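Long-range contacts in HpcH/HpaI aldolase (Desulfitobacterium hafniense, PDB 3QZ6), which belongs to the HpcH/HpaI aldolase/citrate lyase family, whose members fold as TIM barrels: residues 144-153 and 167-178; 193-201 and 223-231. One frame throughout, in Å; residues are numbered along the deposited sequence.

Interaction 1 (144-153 and 167-178)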
# COMPACT_ATOMS: atom_id res chain seq x y z
N ILE A 144 -4.46 27.18 8.86
CA ILE A 144 -5.27 26.49 7.85
C ILE A 144 -4.66 26.68 6.46
O ILE A 144 -4.28 27.79 6.10
CB ILE A 144 -6.69 27.06 7.82
CG1 ILE A 144 -7.36 26.85 9.17
CG2 ILE A 144 -7.52 26.42 6.72
CD1 ILE A 144 -7.25 25.46 9.67
N PHE A 145 -4.58 25.61 5.68
CA PHE A 145 -3.89 25.63 4.39
C PHE A 145 -4.87 25.47 3.23
O PHE A 145 -5.59 24.47 3.16
CB PHE A 145 -2.83 24.52 4.35
CG PHE A 145 -2.03 24.49 3.08
CD1 PHE A 145 -1.01 25.40 2.87
CD2 PHE A 145 -2.32 23.56 2.09
CE1 PHE A 145 -0.28 25.39 1.69
CE2 PHE A 145 -1.58 23.54 0.91
CZ PHE A 145 -0.56 24.46 0.71
N ILE A 146 -4.90 26.44 2.32
CA ILE A 146 -5.79 26.36 1.16
C ILE A 146 -4.98 26.39 -0.12
O ILE A 146 -4.23 27.34 -0.36
CB ILE A 146 -6.76 27.56 1.11
CG1 ILE A 146 -7.61 27.65 2.38
CG2 ILE A 146 -7.66 27.45 -0.13
CD1 ILE A 146 -8.29 26.37 2.75
N MSE A 147 -5.13 25.37 -0.96
CA MSE A 147 -4.34 25.32 -2.19
C MSE A 147 -5.24 25.16 -3.40
O MSE A 147 -6.10 24.27 -3.42
CB MSE A 147 -3.32 24.18 -2.12
CG MSE A 147 -2.50 24.02 -3.39
SE MSE A 147 -0.91 22.92 -3.11
CE MSE A 147 -1.80 21.21 -2.81
N ALA A 148 -5.06 26.02 -4.40
CA ALA A 148 -5.87 25.94 -5.62
C ALA A 148 -5.21 25.03 -6.65
O ALA A 148 -4.03 25.17 -6.96
CB ALA A 148 -6.09 27.34 -6.21
N GLN A 149 -5.97 24.08 -7.17
CA GLN A 149 -5.45 23.25 -8.24
C GLN A 149 -5.99 23.73 -9.58
O GLN A 149 -7.20 23.86 -9.76
CB GLN A 149 -5.79 21.77 -8.03
CG GLN A 149 -5.31 20.92 -9.19
CD GLN A 149 -6.05 19.59 -9.29
OE1 GLN A 149 -5.50 18.54 -8.99
NE2 GLN A 149 -7.31 19.65 -9.72
N ILE A 150 -5.09 24.00 -10.52
CA ILE A 150 -5.45 24.57 -11.81
C ILE A 150 -5.46 23.49 -12.89
O ILE A 150 -4.47 22.79 -13.08
CB ILE A 150 -4.42 25.64 -12.23
CG1 ILE A 150 -4.33 26.75 -11.17
CG2 ILE A 150 -4.75 26.20 -13.60
CD1 ILE A 150 -5.65 27.49 -10.88
N GLU A 151 -6.58 23.37 -13.59
CA GLU A 151 -6.73 22.32 -14.60
C GLU A 151 -7.36 22.80 -15.91
O GLU A 151 -7.63 22.00 -16.79
CB GLU A 151 -7.63 21.19 -14.06
CG GLU A 151 -7.20 20.60 -12.75
CD GLU A 151 -8.05 19.38 -12.38
OE1 GLU A 151 -9.29 19.53 -12.30
OE2 GLU A 151 -7.47 18.29 -12.19
N HIS A 152 -7.60 24.10 -16.02
CA HIS A 152 -8.31 24.64 -17.19
C HIS A 152 -7.54 25.80 -17.80
O HIS A 152 -6.97 26.62 -17.08
CB HIS A 152 -9.72 25.12 -16.81
CG HIS A 152 -10.61 24.04 -16.27
ND1 HIS A 152 -10.62 23.68 -14.94
CD2 HIS A 152 -11.53 23.26 -16.88
CE1 HIS A 152 -11.50 22.71 -14.76
NE2 HIS A 152 -12.07 22.44 -15.92
N VAL A 153 -7.53 25.86 -19.12
CA VAL A 153 -6.92 26.99 -19.83
C VAL A 153 -7.54 28.31 -19.38
O VAL A 153 -6.85 29.32 -19.24
CB VAL A 153 -7.08 26.83 -21.35
CG1 VAL A 153 -6.55 28.06 -22.08
CG2 VAL A 153 -6.37 25.57 -21.81
N GLY A 167 -6.43 34.55 1.58
CA GLY A 167 -6.59 33.23 2.17
C GLY A 167 -6.11 32.11 1.27
O GLY A 167 -6.05 30.96 1.69
N VAL A 168 -5.75 32.43 0.03
CA VAL A 168 -5.21 31.39 -0.86
C VAL A 168 -3.73 31.23 -0.58
O VAL A 168 -2.95 32.15 -0.79
CB VAL A 168 -5.41 31.73 -2.34
CG1 VAL A 168 -4.77 30.64 -3.21
CG2 VAL A 168 -6.89 31.88 -2.66
N ASP A 169 -3.33 30.05 -0.12
CA ASP A 169 -1.95 29.86 0.32
C ASP A 169 -1.01 29.42 -0.80
O ASP A 169 0.16 29.80 -0.83
CB ASP A 169 -1.90 28.84 1.47
CG ASP A 169 -2.62 29.34 2.71
OD1 ASP A 169 -2.26 30.44 3.18
OD2 ASP A 169 -3.56 28.67 3.18
N ALA A 170 -1.52 28.62 -1.73
CA ALA A 170 -0.64 27.99 -2.69
C ALA A 170 -1.40 27.62 -3.96
O ALA A 170 -2.63 27.57 -3.97
CB ALA A 170 -0.01 26.75 -2.07
N VAL A 171 -0.65 27.35 -5.03
CA VAL A 171 -1.27 26.92 -6.28
C VAL A 171 -0.54 25.69 -6.82
O VAL A 171 0.68 25.55 -6.64
CB VAL A 171 -1.29 28.06 -7.33
CG1 VAL A 171 0.12 28.42 -7.76
CG2 VAL A 171 -2.14 27.67 -8.53
N ILE A 172 -1.28 24.80 -7.46
CA ILE A 172 -0.69 23.59 -8.03
C ILE A 172 -1.47 23.23 -9.31
O ILE A 172 -2.43 23.92 -9.66
CB ILE A 172 -0.66 22.43 -6.99
CG1 ILE A 172 0.33 21.35 -7.40
CG2 ILE A 172 -2.04 21.85 -6.74
CD1 ILE A 172 0.69 20.40 -6.25
N PHE A 173 -1.04 22.19 -10.01
CA PHE A 173 -1.67 21.81 -11.27
C PHE A 173 -2.23 20.39 -11.24
O PHE A 173 -1.75 19.54 -10.49
CB PHE A 173 -0.65 21.90 -12.40
CG PHE A 173 0.09 23.21 -12.42
CD1 PHE A 173 -0.53 24.35 -12.91
CD2 PHE A 173 1.37 23.30 -11.91
CE1 PHE A 173 0.13 25.56 -12.91
CE2 PHE A 173 2.04 24.51 -11.90
CZ PHE A 173 1.42 25.64 -12.40
N GLY A 174 -3.23 20.16 -12.08
CA GLY A 174 -3.70 18.81 -12.38
C GLY A 174 -3.35 18.55 -13.83
O GLY A 174 -4.12 18.88 -14.73
N PRO A 175 -2.18 17.96 -14.08
CA PRO A 175 -1.65 17.90 -15.46
C PRO A 175 -2.54 17.10 -16.42
O PRO A 175 -2.63 17.47 -17.59
CB PRO A 175 -0.29 17.22 -15.28
CG PRO A 175 0.07 17.45 -13.85
CD PRO A 175 -1.22 17.44 -13.09
N ARG A 176 -3.16 16.03 -15.96
CA ARG A 176 -3.96 15.22 -16.85
C ARG A 176 -5.17 16.00 -17.38
O ARG A 176 -5.41 16.04 -18.59
CB ARG A 176 -4.42 13.92 -16.17
CG ARG A 176 -5.20 12.98 -17.11
CD ARG A 176 -5.30 11.58 -16.50
NE ARG A 176 -3.98 10.99 -16.37
CZ ARG A 176 -3.60 10.20 -15.36
NH1 ARG A 176 -4.45 9.89 -14.40
NH2 ARG A 176 -2.36 9.70 -15.33
N ASP A 177 -5.92 16.61 -16.47
CA ASP A 177 -7.08 17.41 -16.88
C ASP A 177 -6.64 18.62 -17.71
O ASP A 177 -7.29 18.98 -18.69
CB ASP A 177 -7.91 17.86 -15.68
CG ASP A 177 -8.84 16.76 -15.14
OD1 ASP A 177 -9.55 16.11 -15.94
OD2 ASP A 177 -8.87 16.55 -13.91
N LEU A 178 -5.54 19.25 -17.30
CA LEU A 178 -5.07 20.42 -18.03
C LEU A 178 -4.69 20.04 -19.45
O LEU A 178 -5.08 20.70 -20.41
CB LEU A 178 -3.88 21.07 -17.33
CG LEU A 178 -3.30 22.32 -17.99
CD1 LEU A 178 -4.33 23.45 -18.08
CD2 LEU A 178 -2.06 22.78 -17.23
O HOH W 1 -2.87 17.80 -8.61
O HOH W 2 -5.69 16.20 -13.50
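Neighbouring parallel strands of a TIM barrel meet here, 145-150 and 170-173, and M147, A148, Q149 and I150 pair in order with A170, V171, I172 and F173. The ladder starts at D169, whose OD2 takes the N-H of I146 (2.7 Å) on its anti lone pair, while the backbone N of D169 gives a bond to I146 O, 2.9 Å away. An aspartate suits this strand entrance because it both accepts and donates to one residue; its other oxygen, OD1, forms a salt bridge with K7. Regular bonds follow, among them I172 N to A148 O at 2.8 Å, nearly along the C=O axis. Toward the barrel interior, M147 and Q149 lie on the same face as A170 and I172. The selenomethionine M147 has CG anti to its backbone N (chi1 178°), and its SE lies 3.9 Å from I172 CB. Alanine at 170 leaves room for F145, whose CZ touches CB of A170 at 3.6 Å. On the helix-covered face, I150 CG1 meets V171 CG2 at 3.6 Å. At the C-terminal end of the strands, G174 N bonds to I150 O at 3.1 Å, and Q149 OE1 is held by R72 and shares water 1 with F173 O. Close by, the carboxylates of E151 and D177 converge, though the exact placement of E151 is uncertain; water 2 bridges E151 OE2 and D177 N.

Interaction 2 (193-201 and 223-231)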
# COMPACT_ATOMS: atom_id res chain seq x y z
N VAL A 193 1.85 22.57 -22.04
CA VAL A 193 1.55 22.38 -20.63
C VAL A 193 2.50 23.22 -19.78
O VAL A 193 2.08 23.93 -18.88
CB VAL A 193 1.62 20.89 -20.24
CG1 VAL A 193 1.52 20.72 -18.74
CG2 VAL A 193 0.52 20.11 -20.95
N TYR A 194 3.80 23.14 -20.08
CA TYR A 194 4.78 23.93 -19.36
C TYR A 194 4.59 25.45 -19.52
O TYR A 194 4.85 26.22 -18.59
CB TYR A 194 6.21 23.49 -19.72
CG TYR A 194 6.62 22.26 -18.96
CD1 TYR A 194 6.38 20.99 -19.47
CD2 TYR A 194 7.19 22.35 -17.70
CE1 TYR A 194 6.72 19.86 -18.76
CE2 TYR A 194 7.54 21.23 -16.98
CZ TYR A 194 7.30 19.98 -17.52
OH TYR A 194 7.65 18.85 -16.81
N GLU A 195 4.12 25.89 -20.68
CA GLU A 195 3.77 27.30 -20.87
C GLU A 195 2.73 27.73 -19.85
O GLU A 195 2.85 28.79 -19.24
CB GLU A 195 3.22 27.55 -22.27
CG GLU A 195 4.24 27.50 -23.39
CD GLU A 195 3.61 27.71 -24.75
OE1 GLU A 195 2.60 28.46 -24.84
OE2 GLU A 195 4.12 27.13 -25.74
N CYS A 196 1.69 26.91 -19.67
CA CYS A 196 0.67 27.18 -18.66
C CYS A 196 1.30 27.28 -17.27
O CYS A 196 1.02 28.20 -16.51
CB CYS A 196 -0.42 26.10 -18.67
SG CYS A 196 -1.47 26.09 -20.15
N TYR A 197 2.14 26.31 -16.93
CA TYR A 197 2.78 26.31 -15.62
C TYR A 197 3.49 27.64 -15.39
O TYR A 197 3.37 28.25 -14.33
CB TYR A 197 3.80 25.18 -15.49
CG TYR A 197 3.22 23.78 -15.54
CD1 TYR A 197 1.87 23.55 -15.32
CD2 TYR A 197 4.05 22.69 -15.80
CE1 TYR A 197 1.36 22.25 -15.36
CE2 TYR A 197 3.55 21.41 -15.83
CZ TYR A 197 2.21 21.19 -15.61
OH TYR A 197 1.74 19.90 -15.66
N GLU A 198 4.26 28.06 -16.39
CA GLU A 198 5.05 29.29 -16.29
C GLU A 198 4.15 30.49 -16.04
O GLU A 198 4.46 31.34 -15.20
CB GLU A 198 5.89 29.52 -17.55
CG GLU A 198 6.96 28.47 -17.82
CD GLU A 198 8.22 28.67 -16.98
OE1 GLU A 198 8.15 29.36 -15.93
OE2 GLU A 198 9.29 28.15 -17.37
N LYS A 199 3.05 30.58 -16.79
CA LYS A 199 2.12 31.69 -16.64
C LYS A 199 1.57 31.72 -15.22
O LYS A 199 1.46 32.77 -14.61
CB LYS A 199 0.96 31.60 -17.63
CG LYS A 199 1.31 32.04 -19.04
CD LYS A 199 0.13 31.86 -19.98
CE LYS A 199 0.50 32.25 -21.40
NZ LYS A 199 -0.57 31.90 -22.37
N VAL A 200 1.22 30.55 -14.70
CA VAL A 200 0.66 30.49 -13.36
C VAL A 200 1.70 30.86 -12.31
O VAL A 200 1.41 31.57 -11.35
CB VAL A 200 0.05 29.11 -13.05
CG1 VAL A 200 -0.33 29.02 -11.56
CG2 VAL A 200 -1.15 28.86 -13.96
N TYR A 201 2.92 30.37 -12.48
CA TYR A 201 3.99 30.69 -11.53
C TYR A 201 4.27 32.20 -11.48
O TYR A 201 4.49 32.77 -10.41
CB TYR A 201 5.26 29.90 -11.87
CG TYR A 201 5.30 28.50 -11.30
CD1 TYR A 201 4.20 27.94 -10.66
CD2 TYR A 201 6.46 27.74 -11.37
CE1 TYR A 201 4.25 26.65 -10.12
CE2 TYR A 201 6.53 26.45 -10.85
CZ TYR A 201 5.42 25.91 -10.23
OH TYR A 201 5.52 24.64 -9.71
N GLY A 223 12.84 18.47 -10.39
CA GLY A 223 13.90 19.45 -10.49
C GLY A 223 13.41 20.75 -11.11
O GLY A 223 13.77 21.84 -10.66
N TRP A 224 12.58 20.62 -12.15
CA TRP A 224 12.03 21.77 -12.85
C TRP A 224 11.34 22.74 -11.90
O TRP A 224 11.52 23.95 -11.99
CB TRP A 224 11.05 21.31 -13.93
CG TRP A 224 10.54 22.42 -14.80
CD1 TRP A 224 11.08 22.85 -15.98
CD2 TRP A 224 9.39 23.24 -14.57
NE1 TRP A 224 10.34 23.88 -16.49
CE2 TRP A 224 9.30 24.14 -15.65
CE3 TRP A 224 8.43 23.30 -13.56
CZ2 TRP A 224 8.28 25.10 -15.74
CZ3 TRP A 224 7.42 24.25 -13.65
CH2 TRP A 224 7.36 25.13 -14.73
N ALA A 225 10.54 22.19 -10.98
CA ALA A 225 9.77 23.02 -10.06
C ALA A 225 10.66 23.61 -8.97
O ALA A 225 10.52 24.77 -8.57
CB ALA A 225 8.64 22.20 -9.43
N VAL A 226 11.59 22.79 -8.49
CA VAL A 226 12.50 23.22 -7.44
C VAL A 226 13.36 24.40 -7.90
O VAL A 226 13.55 25.38 -7.17
CB VAL A 226 13.37 22.05 -6.93
CG1 VAL A 226 14.51 22.55 -6.06
CG2 VAL A 226 12.49 21.04 -6.17
N GLU A 227 13.87 24.32 -9.13
CA GLU A 227 14.61 25.44 -9.75
C GLU A 227 13.81 26.74 -9.70
O GLU A 227 14.38 27.83 -9.58
CB GLU A 227 14.90 25.14 -11.22
CG GLU A 227 16.14 24.32 -11.50
CD GLU A 227 16.38 24.16 -12.99
OE1 GLU A 227 15.44 24.38 -13.78
OE2 GLU A 227 17.53 23.82 -13.37
N ARG A 228 12.50 26.62 -9.81
CA ARG A 228 11.65 27.79 -9.93
C ARG A 228 11.04 28.24 -8.60
O ARG A 228 10.16 29.09 -8.57
CB ARG A 228 10.58 27.55 -10.99
CG ARG A 228 11.16 27.57 -12.40
CD ARG A 228 10.25 26.93 -13.44
NE ARG A 228 10.86 27.02 -14.76
CZ ARG A 228 11.89 26.28 -15.16
NH1 ARG A 228 12.44 25.39 -14.34
NH2 ARG A 228 12.39 26.44 -16.39
N GLY A 229 11.54 27.68 -7.50
CA GLY A 229 11.17 28.15 -6.18
C GLY A 229 9.89 27.53 -5.63
O GLY A 229 9.32 28.03 -4.66
N ALA A 230 9.42 26.46 -6.25
CA ALA A 230 8.24 25.76 -5.75
C ALA A 230 8.54 25.12 -4.40
O ALA A 230 9.48 24.34 -4.28
CB ALA A 230 7.82 24.70 -6.75
N GLN A 231 7.73 25.43 -3.38
CA GLN A 231 7.91 24.81 -2.07
C GLN A 231 7.01 23.60 -1.83
O GLN A 231 7.35 22.70 -1.04
CB GLN A 231 7.66 25.82 -0.95
CG GLN A 231 8.59 27.02 -0.91
CD GLN A 231 8.17 28.00 0.17
OE1 GLN A 231 7.57 29.04 -0.12
NE2 GLN A 231 8.46 27.66 1.43
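W224 enters a knobs-into-holes socket on helix 191-207, its indole set among Y194, Y197, E198 and Y201, in the outer helical layer of the TIM barrel. With CG anti to the backbone N (chi1 -174°), the indole reaches across from helix 223-227; the axes of segments 223-227 and 193-201 come no closer than 12.6 Å, and a large flat side chain suits so wide a gap. Y194 turns its edge to one indole face in a T-shaped pair, planes 72° apart, with CD2 at 3.4 Å from CE2 of W224. Y197 brings CB rather than its ring, 3.6 Å from CH2 of W224. Y201 approaches the benzo end obliquely, CE2 lying 3.7 Å from CZ3 of W224, and its hydroxyl, bonded to G212 O, passes A230 CB. Y194, Y197, Y201 and W224 form an aromatic cluster, which F213 of strand 210-215 joins from the barrel side. On the opposite indole face R228 NE lies 3.2 Å above the plane, offset toward the rim. A Schellman motif with G229, at positive phi, as its C-prime residue ends the helix here. NH1 of R228 bonds to W224 O and makes a salt bridge to E227 OE1 whose hydrogen bond is weak. E198, bent at chi2 (-80°), helps to fix the guanidinium through a hydrogen-bonded salt bridge, OE2 accepting from R228 NE at 3.2 Å from above the carboxylate plane.

In the fold
Interaction 1 is barrel wall, a buried pairing of strands held by backbone hydrogen bonds, whereas interaction 2 lies in the outer layer and is only partly buried; their centres are about 9 Å and 16 Å from the centre of the chain. The bonding changes accordingly: a backbone ladder with polar side chains gathered at its two ends in the first, aromatic packing beside a network of E198, R228 and E227 in the second. The two meet where helix 191-207 covers strand 170-173. F173 packs against Y197, V200 and Y201, its CG lying 3.3 Å from CE1 of Y197, so one helix contacts the strand with some of its side chains and receives W224 with others.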